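Local coordinates for electron transfer flavoprotein, beta subunit (PDB 7KOE) that binds flavin-adenine dinucleotide and probably takes part in electron transfer as the beta subunit of an electron transfer flavoprotein, at residues A52-S57 / E198-R203; A157-I162 / A191-T196; D90-L95 / I214-I219. All blocks are in the same frame, centred on the assembly; numbering follows the deposited sequence.

The three contacts belong to one FAD-binding alpha/beta domain of the HUP class. Contacts 1 and 2 are neighbours, their centres 11 Å apart, and they pack on each other directly: Leu-55 CD2 of contact 1 lies 3.8 Å from Ile-195 CD1 of contact 2, and Leu-199 reaches back over Val-160 and Ile-162. Contact 3 stands apart, its nearest atoms about 8 Å from contact 1 and about 14 Å from contact 2, but it joins the same sheet as contact 2. The side chains of Thr-194, His-94 and Leu-55 lie about 6, 8 and 12 Å from the bound FAD.

Contact 1. Residues A52-S57 / E198-R203; sequences ALELAS and ELNKPR
Glu-54 swings its CG anti to the backbone N (chi1 158°) and then bends at chi2, while Arg-203 folds back at chi3; these turns bring carboxylate and guanidinium together, the two side chains crossing at about a right angle. The salt bridge that results is skewed, with the two planes 61° apart. Arg-203 NE lies 2.8 Å from Glu-54 OE1, but that bond is weak because the N-H points poorly, and the bond from Arg-203 NH1 to Glu-54 OE2, at 3.4 Å, is weak too. Arg-203 N adds a backbone bond to Glu-54 OE1 at 3.2 Å, arriving from above the carboxylate plane, so one oxygen holds both the main chain and the side chain of the arginine. Ser-57, one turn further along the helix, sets OG over the centre of the guanidinium, 3.2 Å from Arg-203 CZ. The small serine suits this place, since its hydroxyl also bonds to Glu-54 O and stays close to the helix. Beside the charges, Pro-202 rests its CA on Glu-54 CB at 3.8 Å, and the side chains of Leu-199 and Leu-55 cross at about a right angle, Leu-199 CD2 3.7 Å from Leu-55 CB. With an alanine here instead of the glutamate, the Arg-203 guanidinium would probably lose its main countercharge and its backbone N this acceptor, freeing the loop to shift. Helix 47-63, which also carries the FAD-binding Asp-49, is thus tied to the loop between strand 191-195 and helix 207-214, a helix-to-loop junction within the alpha/beta fold of the HUP domain.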
ATOM      1  N   ALA A  52     -36.365 -21.769 -25.406  1.00 23.41           N
ATOM      2  CA  ALA A  52     -36.103 -22.143 -26.788  1.00 23.41           C
ATOM      3  C   ALA A  52     -35.557 -23.559 -26.878  1.00 23.41           C
ATOM      4  O   ALA A  52     -35.865 -24.288 -27.826  1.00 23.41           O
ATOM      5  CB  ALA A  52     -35.131 -21.156 -27.424  1.00 23.41           C
ATOM      6  N   LEU A  53     -34.740 -23.963 -25.904  1.00 24.32           N
ATOM      7  CA  LEU A  53     -34.210 -25.321 -25.893  1.00 24.32           C
ATOM      8  C   LEU A  53     -35.276 -26.335 -25.520  1.00 24.32           C
ATOM      9  O   LEU A  53     -35.248 -27.468 -26.009  1.00 24.32           O
ATOM     10  CB  LEU A  53     -33.039 -25.426 -24.923  1.00 24.32           C
ATOM     11  CG  LEU A  53     -31.770 -24.675 -25.294  1.00 24.32           C
ATOM     12  CD1 LEU A  53     -30.871 -24.552 -24.092  1.00 24.32           C
ATOM     13  CD2 LEU A  53     -31.071 -25.380 -26.407  1.00 24.32           C
ATOM     14  N   GLU A  54     -36.210 -25.956 -24.650  1.00 27.77           N
ATOM     15  CA  GLU A  54     -37.273 -26.874 -24.266  1.00 27.77           C
ATOM     16  C   GLU A  54     -38.270 -27.056 -25.401  1.00 27.77           C
ATOM     17  O   GLU A  54     -38.780 -28.163 -25.613  1.00 27.77           O
ATOM     18  CB  GLU A  54     -37.949 -26.373 -22.987  1.00 27.77           C
ATOM     19  CG  GLU A  54     -39.356 -26.881 -22.715  1.00 27.77           C
ATOM     20  CD  GLU A  54     -39.426 -28.375 -22.474  1.00 27.77           C
ATOM     21  OE1 GLU A  54     -38.430 -28.959 -22.006  1.00 27.77           O
ATOM     22  OE2 GLU A  54     -40.489 -28.969 -22.747  1.00 27.77           O
ATOM     23  N   LEU A  55     -38.529 -25.990 -26.165  1.00 27.85           N
ATOM     24  CA  LEU A  55     -39.354 -26.110 -27.363  1.00 27.85           C
ATOM     25  C   LEU A  55     -38.675 -26.977 -28.412  1.00 27.85           C
ATOM     26  O   LEU A  55     -39.334 -27.758 -29.107  1.00 27.85           O
ATOM     27  CB  LEU A  55     -39.653 -24.727 -27.934  1.00 27.85           C
ATOM     28  CG  LEU A  55     -40.388 -24.670 -29.272  1.00 27.85           C
ATOM     29  CD1 LEU A  55     -41.812 -25.156 -29.112  1.00 27.85           C
ATOM     30  CD2 LEU A  55     -40.355 -23.272 -29.842  1.00 27.85           C
ATOM     31  N   ALA A  56     -37.353 -26.867 -28.522  1.00 26.33           N
ATOM     32  CA  ALA A  56     -36.610 -27.683 -29.472  1.00 26.33           C
ATOM     33  C   ALA A  56     -36.602 -29.149 -29.064  1.00 26.33           C
ATOM     34  O   ALA A  56     -36.623 -30.037 -29.922  1.00 26.33           O
ATOM     35  CB  ALA A  56     -35.189 -27.162 -29.588  1.00 26.33           C
ATOM     36  N   SER A  57     -36.564 -29.423 -27.761  1.00 28.88           N
ATOM     37  CA  SER A  57     -36.664 -30.801 -27.304  1.00 28.88           C
ATOM     38  C   SER A  57     -38.078 -31.333 -27.459  1.00 28.88           C
ATOM     39  O   SER A  57     -38.268 -32.540 -27.630  1.00 28.88           O
ATOM     40  CB  SER A  57     -36.212 -30.908 -25.853  1.00 28.88           C
ATOM     41  OG  SER A  57     -37.075 -30.173 -25.010  1.00 28.88           O
ATOM     42  N   GLU A 198     -42.686 -16.962 -21.570  1.00 33.87           N
ATOM     43  CA  GLU A 198     -44.037 -17.447 -21.343  1.00 33.87           C
ATOM     44  C   GLU A 198     -44.432 -18.583 -22.270  1.00 33.87           C
ATOM     45  O   GLU A 198     -45.592 -19.002 -22.239  1.00 33.87           O
ATOM     46  CB  GLU A 198     -45.047 -16.305 -21.486  1.00 33.87           C
ATOM     47  CG  GLU A 198     -44.935 -15.217 -20.430  1.00 33.87           C
ATOM     48  CD  GLU A 198     -44.005 -14.094 -20.839  1.00 33.87           C
ATOM     49  OE1 GLU A 198     -43.545 -14.097 -21.999  1.00 33.87           O
ATOM     50  OE2 GLU A 198     -43.730 -13.209 -20.003  1.00 33.87           O
ATOM     51  N   LEU A 199     -43.512 -19.088 -23.094  1.00 28.43           N
ATOM     52  CA  LEU A 199     -43.870 -20.163 -24.014  1.00 28.43           C
ATOM     53  C   LEU A 199     -44.098 -21.468 -23.267  1.00 28.43           C
ATOM     54  O   LEU A 199     -45.157 -22.092 -23.396  1.00 28.43           O
ATOM     55  CB  LEU A 199     -42.793 -20.346 -25.076  1.00 28.43           C
ATOM     56  CG  LEU A 199     -43.193 -21.428 -26.080  1.00 28.43           C
ATOM     57  CD1 LEU A 199     -43.985 -20.829 -27.204  1.00 28.43           C
ATOM     58  CD2 LEU A 199     -42.004 -22.163 -26.625  1.00 28.43           C
ATOM     59  N   ASN A 200     -43.121 -21.890 -22.476  1.00 27.17           N
ATOM     60  CA  ASN A 200     -43.230 -23.120 -21.713  1.00 27.17           C
ATOM     61  C   ASN A 200     -42.404 -22.970 -20.446  1.00 27.17           C
ATOM     62  O   ASN A 200     -41.870 -21.896 -20.154  1.00 27.17           O
ATOM     63  CB  ASN A 200     -42.805 -24.314 -22.576  1.00 27.17           C
ATOM     64  CG  ASN A 200     -41.517 -24.067 -23.340  1.00 27.17           C
ATOM     65  OD1 ASN A 200     -40.717 -23.209 -22.987  1.00 27.17           O
ATOM     66  ND2 ASN A 200     -41.342 -24.794 -24.434  1.00 27.17           N
ATOM     67  N   LYS A 201     -42.318 -24.046 -19.679  1.00 27.67           N
ATOM     68  CA  LYS A 201     -41.391 -24.129 -18.575  1.00 27.67           C
ATOM     69  C   LYS A 201     -40.410 -25.254 -18.861  1.00 27.67           C
ATOM     70  O   LYS A 201     -40.840 -26.362 -19.212  1.00 27.67           O
ATOM     71  CB  LYS A 201     -42.118 -24.368 -17.250  1.00 27.67           C
ATOM     72  CG  LYS A 201     -42.936 -23.166 -16.807  1.00 27.67           C
ATOM     73  CD  LYS A 201     -43.468 -23.322 -15.398  1.00 27.67           C
ATOM     74  CE  LYS A 201     -44.636 -24.284 -15.345  1.00 27.67           C
ATOM     75  NZ  LYS A 201     -45.223 -24.335 -13.979  1.00 27.67           N
ATOM     76  N   PRO A 202     -39.105 -25.007 -18.766  1.00 26.16           N
ATOM     77  CA  PRO A 202     -38.127 -26.007 -19.199  1.00 26.16           C
ATOM     78  C   PRO A 202     -38.104 -27.216 -18.282  1.00 26.16           C
ATOM     79  O   PRO A 202     -38.341 -27.121 -17.076  1.00 26.16           O
ATOM     80  CB  PRO A 202     -36.796 -25.249 -19.149  1.00 26.16           C
ATOM     81  CG  PRO A 202     -37.176 -23.810 -19.151  1.00 26.16           C
ATOM     82  CD  PRO A 202     -38.458 -23.741 -18.400  1.00 26.16           C
ATOM     83  N   ARG A 203     -37.834 -28.366 -18.883  1.00 25.72           N
ATOM     84  CA  ARG A 203     -37.963 -29.630 -18.183  1.00 25.72           C
ATOM     85  C   ARG A 203     -36.814 -29.837 -17.207  1.00 25.72           C
ATOM     86  O   ARG A 203     -35.723 -29.281 -17.360  1.00 25.72           O
ATOM     87  CB  ARG A 203     -38.004 -30.785 -19.182  1.00 25.72           C
ATOM     88  CG  ARG A 203     -36.723 -30.949 -19.979  1.00 25.72           C
ATOM     89  CD  ARG A 203     -36.877 -31.984 -21.063  1.00 25.72           C
ATOM     90  NE  ARG A 203     -38.059 -31.738 -21.878  1.00 25.72           N
ATOM     91  CZ  ARG A 203     -38.299 -32.334 -23.038  1.00 25.72           C
ATOM     92  NH1 ARG A 203     -39.402 -32.052 -23.714  1.00 25.72           N
ATOM     93  NH2 ARG A 203     -37.434 -33.209 -23.524  1.00 25.72           N
TER

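Contact 2. Residues A157-I162 / A191-T196; sequences AYVVRI and AVLTIT
Val-159 and Ile-195 make a parallel bridge just past the corner at Tyr-158, where strands 159-162 and 191-195 run 111° apart. Val-159 serves this crossing with both of its backbone groups. Its N donates to Thr-194 O at 3.0 Å in a nearly straight bond (172°), and its O receives two donors from Thr-196: the backbone N, weakly at 3.4 Å, and OG1 at 2.8 Å. Thr-196 holds OG1 between its own N and carbonyl carbon (chi1 59°), which lets the hydroxyl reach Val-159 O from above the carbonyl plane and sets CG2 3.7 Å from Tyr-158 CA. A threonine suits this place just beyond the end of the strand because one branch bonds while the other packs. Val-159, Leu-193, Ile-195 and Ile-162 pack together. Val-159 and Leu-193 cross at about a right angle, CG2 of the valine 3.7 Å from CD2 of the leucine; Ile-195 CD1 reaches Val-159 CB, and Ile-162 meets the other branch of Leu-193 tip to tip, CD1 to CD1 at 3.9 Å. Branched side chains are apt here, since their separate branches can meet different neighbours, as those of Leu-193 do. Ala-157 is small enough for its CA to lie close to Thr-194 CB, and the hydroxyl of Thr-194 bonds to Thr-131. Strand 128-132 runs along the other side of strand 191-195, strand 171-177 pairs with the turned strand, Leu-55 of helix 47-63 packs on Ile-162 and Ile-195, and Arg-106 of the neighbouring electron transfer flavoprotein chain touches Tyr-158.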
ATOM      1  N   ALA A 157     -41.201 -13.134 -34.018  1.00 31.48           N
ATOM      2  CA  ALA A 157     -40.575 -12.736 -32.771  1.00 31.48           C
ATOM      3  C   ALA A 157     -41.608 -12.671 -31.658  1.00 31.48           C
ATOM      4  O   ALA A 157     -42.807 -12.569 -31.910  1.00 31.48           O
ATOM      5  CB  ALA A 157     -39.870 -11.389 -32.929  1.00 31.48           C
ATOM      6  N   TYR A 158     -41.110 -12.751 -30.417  1.00 35.34           N
ATOM      7  CA  TYR A 158     -41.909 -12.687 -29.184  1.00 35.34           C
ATOM      8  C   TYR A 158     -42.987 -13.768 -29.140  1.00 35.34           C
ATOM      9  O   TYR A 158     -44.159 -13.496 -28.887  1.00 35.34           O
ATOM     10  CB  TYR A 158     -42.517 -11.298 -28.984  1.00 35.34           C
ATOM     11  CG  TYR A 158     -41.548 -10.181 -29.241  1.00 35.34           C
ATOM     12  CD1 TYR A 158     -40.602  -9.834 -28.295  1.00 35.34           C
ATOM     13  CD2 TYR A 158     -41.576  -9.473 -30.431  1.00 35.34           C
ATOM     14  CE1 TYR A 158     -39.707  -8.818 -28.525  1.00 35.34           C
ATOM     15  CE2 TYR A 158     -40.681  -8.461 -30.674  1.00 35.34           C
ATOM     16  CZ  TYR A 158     -39.752  -8.133 -29.715  1.00 35.34           C
ATOM     17  OH  TYR A 158     -38.857  -7.117 -29.942  1.00 35.34           O
ATOM     18  N   VAL A 159     -42.574 -15.007 -29.371  1.00 28.65           N
ATOM     19  CA  VAL A 159     -43.506 -16.126 -29.444  1.00 28.65           C
ATOM     20  C   VAL A 159     -43.975 -16.492 -28.045  1.00 28.65           C
ATOM     21  O   VAL A 159     -43.163 -16.709 -27.141  1.00 28.65           O
ATOM     22  CB  VAL A 159     -42.847 -17.323 -30.133  1.00 28.65           C
ATOM     23  CG1 VAL A 159     -43.840 -18.432 -30.317  1.00 28.65           C
ATOM     24  CG2 VAL A 159     -42.283 -16.895 -31.446  1.00 28.65           C
ATOM     25  N   VAL A 160     -45.293 -16.550 -27.862  1.00 32.40           N
ATOM     26  CA  VAL A 160     -45.882 -16.976 -26.606  1.00 32.40           C
ATOM     27  C   VAL A 160     -46.525 -18.357 -26.708  1.00 32.40           C
ATOM     28  O   VAL A 160     -46.496 -19.116 -25.733  1.00 32.40           O
ATOM     29  CB  VAL A 160     -46.898 -15.927 -26.107  1.00 32.40           C
ATOM     30  CG1 VAL A 160     -47.328 -16.193 -24.675  1.00 32.40           C
ATOM     31  CG2 VAL A 160     -46.290 -14.563 -26.183  1.00 32.40           C
ATOM     32  N   ARG A 161     -47.075 -18.721 -27.861  1.00 37.75           N
ATOM     33  CA  ARG A 161     -47.651 -20.043 -28.033  1.00 37.75           C
ATOM     34  C   ARG A 161     -47.233 -20.609 -29.378  1.00 37.75           C
ATOM     35  O   ARG A 161     -46.842 -19.881 -30.290  1.00 37.75           O
ATOM     36  CB  ARG A 161     -49.177 -20.013 -27.927  1.00 37.75           C
ATOM     37  CG  ARG A 161     -49.708 -20.325 -26.549  1.00 37.75           C
ATOM     38  CD  ARG A 161     -51.214 -20.487 -26.574  1.00 37.75           C
ATOM     39  NE  ARG A 161     -51.885 -19.250 -26.959  1.00 37.75           N
ATOM     40  CZ  ARG A 161     -52.221 -18.289 -26.107  1.00 37.75           C
ATOM     41  NH1 ARG A 161     -51.950 -18.419 -24.816  1.00 37.75           N
ATOM     42  NH2 ARG A 161     -52.829 -17.195 -26.545  1.00 37.75           N
ATOM     43  N   ILE A 162     -47.313 -21.929 -29.483  1.00 39.23           N
ATOM     44  CA  ILE A 162     -47.076 -22.657 -30.722  1.00 39.23           C
ATOM     45  C   ILE A 162     -48.301 -23.532 -30.935  1.00 39.23           C
ATOM     46  O   ILE A 162     -48.613 -24.382 -30.092  1.00 39.23           O
ATOM     47  CB  ILE A 162     -45.798 -23.505 -30.663  1.00 39.23           C
ATOM     48  CG1 ILE A 162     -44.554 -22.630 -30.490  1.00 39.23           C
ATOM     49  CG2 ILE A 162     -45.684 -24.349 -31.904  1.00 39.23           C
ATOM     50  CD1 ILE A 162     -44.131 -21.884 -31.727  1.00 39.23           C
ATOM     51  N   ALA A 191     -38.180 -20.532 -40.918  1.00 34.77           N
ATOM     52  CA  ALA A 191     -38.467 -19.354 -40.119  1.00 34.77           C
ATOM     53  C   ALA A 191     -37.431 -19.213 -39.019  1.00 34.77           C
ATOM     54  O   ALA A 191     -36.711 -20.154 -38.690  1.00 34.77           O
ATOM     55  CB  ALA A 191     -39.865 -19.425 -39.504  1.00 34.77           C
ATOM     56  N   VAL A 192     -37.361 -18.017 -38.452  1.00 27.81           N
ATOM     57  CA  VAL A 192     -36.488 -17.730 -37.323  1.00 27.81           C
ATOM     58  C   VAL A 192     -37.389 -17.285 -36.183  1.00 27.81           C
ATOM     59  O   VAL A 192     -37.891 -16.155 -36.175  1.00 27.81           O
ATOM     60  CB  VAL A 192     -35.433 -16.671 -37.653  1.00 27.81           C
ATOM     61  CG1 VAL A 192     -34.641 -16.297 -36.413  1.00 27.81           C
ATOM     62  CG2 VAL A 192     -34.505 -17.188 -38.722  1.00 27.81           C
ATOM     63  N   LEU A 193     -37.619 -18.172 -35.225  1.00 25.94           N
ATOM     64  CA  LEU A 193     -38.434 -17.815 -34.082  1.00 25.94           C
ATOM     65  C   LEU A 193     -37.605 -17.049 -33.060  1.00 25.94           C
ATOM     66  O   LEU A 193     -36.381 -16.954 -33.152  1.00 25.94           O
ATOM     67  CB  LEU A 193     -39.047 -19.056 -33.448  1.00 25.94           C
ATOM     68  CG  LEU A 193     -40.182 -19.702 -34.234  1.00 25.94           C
ATOM     69  CD1 LEU A 193     -40.786 -20.853 -33.471  1.00 25.94           C
ATOM     70  CD2 LEU A 193     -41.222 -18.674 -34.501  1.00 25.94           C
ATOM     71  N   THR A 194     -38.295 -16.488 -32.078  1.00 25.25           N
ATOM     72  CA  THR A 194     -37.657 -15.703 -31.028  1.00 25.25           C
ATOM     73  C   THR A 194     -38.548 -15.838 -29.803  1.00 25.25           C
ATOM     74  O   THR A 194     -39.633 -15.255 -29.753  1.00 25.25           O
ATOM     75  CB  THR A 194     -37.477 -14.253 -31.465  1.00 25.25           C
ATOM     76  OG1 THR A 194     -36.494 -14.186 -32.505  1.00 25.25           O
ATOM     77  CG2 THR A 194     -37.025 -13.386 -30.339  1.00 25.25           C
ATOM     78  N   ILE A 195     -38.104 -16.634 -28.842  1.00 25.33           N
ATOM     79  CA  ILE A 195     -38.964 -17.207 -27.815  1.00 25.33           C
ATOM     80  C   ILE A 195     -38.883 -16.372 -26.546  1.00 25.33           C
ATOM     81  O   ILE A 195     -37.799 -15.937 -26.145  1.00 25.33           O
ATOM     82  CB  ILE A 195     -38.562 -18.668 -27.542  1.00 25.33           C
ATOM     83  CG1 ILE A 195     -38.333 -19.416 -28.854  1.00 25.33           C
ATOM     84  CG2 ILE A 195     -39.610 -19.368 -26.730  1.00 25.33           C
ATOM     85  CD1 ILE A 195     -39.565 -19.595 -29.686  1.00 25.33           C
ATOM     86  N   THR A 196     -40.032 -16.153 -25.911  1.00 29.16           N
ATOM     87  CA  THR A 196     -40.103 -15.467 -24.633  1.00 29.16           C
ATOM     88  C   THR A 196     -40.056 -16.464 -23.479  1.00 29.16           C
ATOM     89  O   THR A 196     -39.888 -17.668 -23.669  1.00 29.16           O
ATOM     90  CB  THR A 196     -41.375 -14.631 -24.546  1.00 29.16           C
ATOM     91  OG1 THR A 196     -42.513 -15.483 -24.709  1.00 29.16           O
ATOM     92  CG2 THR A 196     -41.386 -13.573 -25.612  1.00 29.16           C
TER

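Contact 3. Residues D90-L95 / I214-I219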
ATOM      1  N   ASP A  90     -29.281 -33.053 -30.261  1.00 27.89           N
ATOM      2  CA  ASP A  90     -28.320 -33.889 -30.970  1.00 27.89           C
ATOM      3  C   ASP A  90     -26.899 -33.366 -30.830  1.00 27.89           C
ATOM      4  O   ASP A  90     -26.036 -34.033 -30.252  1.00 27.89           O
ATOM      5  CB  ASP A  90     -28.694 -34.010 -32.448  1.00 27.89           C
ATOM      6  CG  ASP A  90     -29.749 -35.060 -32.692  1.00 27.89           C
ATOM      7  OD1 ASP A  90     -29.787 -36.048 -31.931  1.00 27.89           O
ATOM      8  OD2 ASP A  90     -30.535 -34.910 -33.647  1.00 27.89           O
ATOM      9  N   GLU A  91     -26.631 -32.176 -31.351  1.00 27.06           N
ATOM     10  CA  GLU A  91     -25.266 -31.693 -31.435  1.00 27.06           C
ATOM     11  C   GLU A  91     -25.166 -30.277 -30.896  1.00 27.06           C
ATOM     12  O   GLU A  91     -26.131 -29.516 -30.903  1.00 27.06           O
ATOM     13  CB  GLU A  91     -24.740 -31.730 -32.872  1.00 27.06           C
ATOM     14  CG  GLU A  91     -24.587 -33.121 -33.449  1.00 27.06           C
ATOM     15  CD  GLU A  91     -23.474 -33.905 -32.792  1.00 27.06           C
ATOM     16  OE1 GLU A  91     -22.404 -33.315 -32.534  1.00 27.06           O
ATOM     17  OE2 GLU A  91     -23.667 -35.110 -32.535  1.00 27.06           O
ATOM     18  N   ALA A  92     -23.974 -29.941 -30.426  1.00 25.77           N
ATOM     19  CA  ALA A  92     -23.636 -28.590 -30.019  1.00 25.77           C
ATOM     20  C   ALA A  92     -22.469 -28.102 -30.858  1.00 25.77           C
ATOM     21  O   ALA A  92     -21.600 -28.883 -31.250  1.00 25.77           O
ATOM     22  CB  ALA A  92     -23.280 -28.512 -28.538  1.00 25.77           C
ATOM     23  N   VAL A  93     -22.459 -26.807 -31.139  1.00 25.65           N
ATOM     24  CA  VAL A  93     -21.468 -26.201 -32.015  1.00 25.65           C
ATOM     25  C   VAL A  93     -20.945 -24.950 -31.334  1.00 25.65           C
ATOM     26  O   VAL A  93     -21.727 -24.086 -30.927  1.00 25.65           O
ATOM     27  CB  VAL A  93     -22.064 -25.875 -33.398  1.00 25.65           C
ATOM     28  CG1 VAL A  93     -21.240 -24.838 -34.113  1.00 25.65           C
ATOM     29  CG2 VAL A  93     -22.164 -27.127 -34.238  1.00 25.65           C
ATOM     30  N   HIS A  94     -19.632 -24.858 -31.190  1.00 30.36           N
ATOM     31  CA  HIS A  94     -19.004 -23.712 -30.560  1.00 30.36           C
ATOM     32  C   HIS A  94     -18.272 -22.891 -31.607  1.00 30.36           C
ATOM     33  O   HIS A  94     -17.491 -23.433 -32.392  1.00 30.36           O
ATOM     34  CB  HIS A  94     -18.040 -24.155 -29.466  1.00 30.36           C
ATOM     35  CG  HIS A  94     -17.751 -23.092 -28.459  1.00 30.36           C
ATOM     36  ND1 HIS A  94     -16.816 -23.249 -27.462  1.00 30.36           N
ATOM     37  CD2 HIS A  94     -18.267 -21.853 -28.300  1.00 30.36           C
ATOM     38  CE1 HIS A  94     -16.771 -22.153 -26.729  1.00 30.36           C
ATOM     39  NE2 HIS A  94     -17.641 -21.290 -27.217  1.00 30.36           N
ATOM     40  N   LEU A  95     -18.532 -21.593 -31.624  1.00 31.17           N
ATOM     41  CA  LEU A  95     -17.779 -20.649 -32.439  1.00 31.17           C
ATOM     42  C   LEU A  95     -16.836 -19.938 -31.480  1.00 31.17           C
ATOM     43  O   LEU A  95     -17.123 -18.842 -31.002  1.00 31.17           O
ATOM     44  CB  LEU A  95     -18.698 -19.678 -33.160  1.00 31.17           C
ATOM     45  CG  LEU A  95     -19.924 -20.278 -33.841  1.00 31.17           C
ATOM     46  CD1 LEU A  95     -20.800 -19.172 -34.367  1.00 31.17           C
ATOM     47  CD2 LEU A  95     -19.515 -21.213 -34.958  1.00 31.17           C
ATOM     48  N   ILE A 214     -22.570 -34.472 -19.979  1.00 19.74           N
ATOM     49  CA  ILE A 214     -21.298 -34.287 -19.290  1.00 19.74           C
ATOM     50  C   ILE A 214     -20.144 -34.775 -20.153  1.00 19.74           C
ATOM     51  O   ILE A 214     -19.158 -34.059 -20.357  1.00 19.74           O
ATOM     52  CB  ILE A 214     -21.326 -34.993 -17.924  1.00 19.74           C
ATOM     53  CG1 ILE A 214     -22.286 -34.275 -16.988  1.00 19.74           C
ATOM     54  CG2 ILE A 214     -19.959 -35.001 -17.301  1.00 19.74           C
ATOM     55  CD1 ILE A 214     -22.906 -35.175 -15.977  1.00 19.74           C
ATOM     56  N   ARG A 215     -20.252 -35.984 -20.691  1.00 22.75           N
ATOM     57  CA  ARG A 215     -19.203 -36.510 -21.563  1.00 22.75           C
ATOM     58  C   ARG A 215     -19.473 -36.180 -23.026  1.00 22.75           C
ATOM     59  O   ARG A 215     -19.453 -37.043 -23.900  1.00 22.75           O
ATOM     60  CB  ARG A 215     -19.054 -38.012 -21.355  1.00 22.75           C
ATOM     61  CG  ARG A 215     -20.355 -38.765 -21.258  1.00 22.75           C
ATOM     62  CD  ARG A 215     -20.139 -40.258 -21.327  1.00 22.75           C
ATOM     63  NE  ARG A 215     -19.391 -40.753 -20.180  1.00 22.75           N
ATOM     64  CZ  ARG A 215     -19.884 -41.592 -19.278  1.00 22.75           C
ATOM     65  NH1 ARG A 215     -21.128 -42.029 -19.389  1.00 22.75           N
ATOM     66  NH2 ARG A 215     -19.132 -41.993 -18.265  1.00 22.75           N
ATOM     67  N   TYR A 216     -19.718 -34.904 -23.303  1.00 25.73           N
ATOM     68  CA  TYR A 216     -19.927 -34.419 -24.656  1.00 25.73           C
ATOM     69  C   TYR A 216     -18.981 -33.263 -24.922  1.00 25.73           C
ATOM     70  O   TYR A 216     -18.784 -32.402 -24.062  1.00 25.73           O
ATOM     71  CB  TYR A 216     -21.365 -33.958 -24.886  1.00 25.73           C
ATOM     72  CG  TYR A 216     -21.627 -33.552 -26.310  1.00 25.73           C
ATOM     73  CD1 TYR A 216     -21.721 -34.507 -27.311  1.00 25.73           C
ATOM     74  CD2 TYR A 216     -21.765 -32.217 -26.659  1.00 25.73           C
ATOM     75  CE1 TYR A 216     -21.948 -34.144 -28.616  1.00 25.73           C
ATOM     76  CE2 TYR A 216     -21.988 -31.847 -27.960  1.00 25.73           C
ATOM     77  CZ  TYR A 216     -22.079 -32.814 -28.931  1.00 25.73           C
ATOM     78  OH  TYR A 216     -22.299 -32.449 -30.232  1.00 25.73           O
ATOM     79  N   GLU A 217     -18.403 -33.247 -26.118  1.00 29.91           N
ATOM     80  CA  GLU A 217     -17.527 -32.166 -26.531  1.00 29.91           C
ATOM     81  C   GLU A 217     -18.156 -31.431 -27.700  1.00 29.91           C
ATOM     82  O   GLU A 217     -18.341 -32.033 -28.770  1.00 29.91           O
ATOM     83  CB  GLU A 217     -16.153 -32.702 -26.914  1.00 29.91           C
ATOM     84  CG  GLU A 217     -15.284 -33.035 -25.720  1.00 29.91           C
ATOM     85  CD  GLU A 217     -14.810 -31.799 -24.992  1.00 29.91           C
ATOM     86  OE1 GLU A 217     -14.610 -30.759 -25.651  1.00 29.91           O
ATOM     87  OE2 GLU A 217     -14.640 -31.866 -23.758  1.00 29.91           O
ATOM     88  N   PRO A 218     -18.521 -30.161 -27.538  1.00 27.83           N
ATOM     89  CA  PRO A 218     -19.101 -29.408 -28.651  1.00 27.83           C
ATOM     90  C   PRO A 218     -18.091 -29.158 -29.756  1.00 27.83           C
ATOM     91  O   PRO A 218     -16.894 -28.998 -29.514  1.00 27.83           O
ATOM     92  CB  PRO A 218     -19.542 -28.096 -27.996  1.00 27.83           C
ATOM     93  CG  PRO A 218     -18.741 -28.001 -26.757  1.00 27.83           C
ATOM     94  CD  PRO A 218     -18.566 -29.397 -26.283  1.00 27.83           C
ATOM     95  N   ILE A 219     -18.597 -29.139 -30.986  1.00 29.19           N
ATOM     96  CA  ILE A 219     -17.767 -28.965 -32.173  1.00 29.19           C
ATOM     97  C   ILE A 219     -17.280 -27.521 -32.205  1.00 29.19           C
ATOM     98  O   ILE A 219     -18.072 -26.598 -32.411  1.00 29.19           O
ATOM     99  CB  ILE A 219     -18.540 -29.315 -33.446  1.00 29.19           C
ATOM    100  CG1 ILE A 219     -19.255 -30.650 -33.274  1.00 29.19           C
ATOM    101  CG2 ILE A 219     -17.606 -29.379 -34.627  1.00 29.19           C
ATOM    102  CD1 ILE A 219     -20.325 -30.892 -34.299  1.00 29.19           C
TER
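Ala-92 and Ile-219 join strand 91-95 to the short strand 219-220, which pairs in parallel with it and so extends the mixed sheet of this alpha/beta domain. The closely packed part is centred on Ala-92. Ile-219 N donates to Ala-92 O at 3.0 Å, and Ile-219 O in turn accepts His-94 N, a parallel-strand pattern that straddles Val-93. The alanine methyl fits between two larger groups, its CB 3.8 Å from Pro-218 CB and 3.6 Å from Tyr-216 CE2, at the ring edge; Leu-81 and Ile-85 of helix 78-85 also pack on it. On the other face, Val-93 CG2 lies 4.2 Å from Ile-219 CD1.

The preceding loop is looser. Arg-215, the centre of an inverse gamma turn just after helix 207-214, is exposed and packs on a neighbouring protein chain, while Glu-217 forms a salt bridge with Lys-78. Tyr-216 connects the two parts: its CG is anti to the backbone N (chi1 -176°), which lays the ring against strand 91-95. A tyrosine suits this place because its hydroxyl can both give and take. It donates to Glu-91 OE1, which lies in the ring plane at the edge, and accepts Ala-92 N at 3.0 Å (164°).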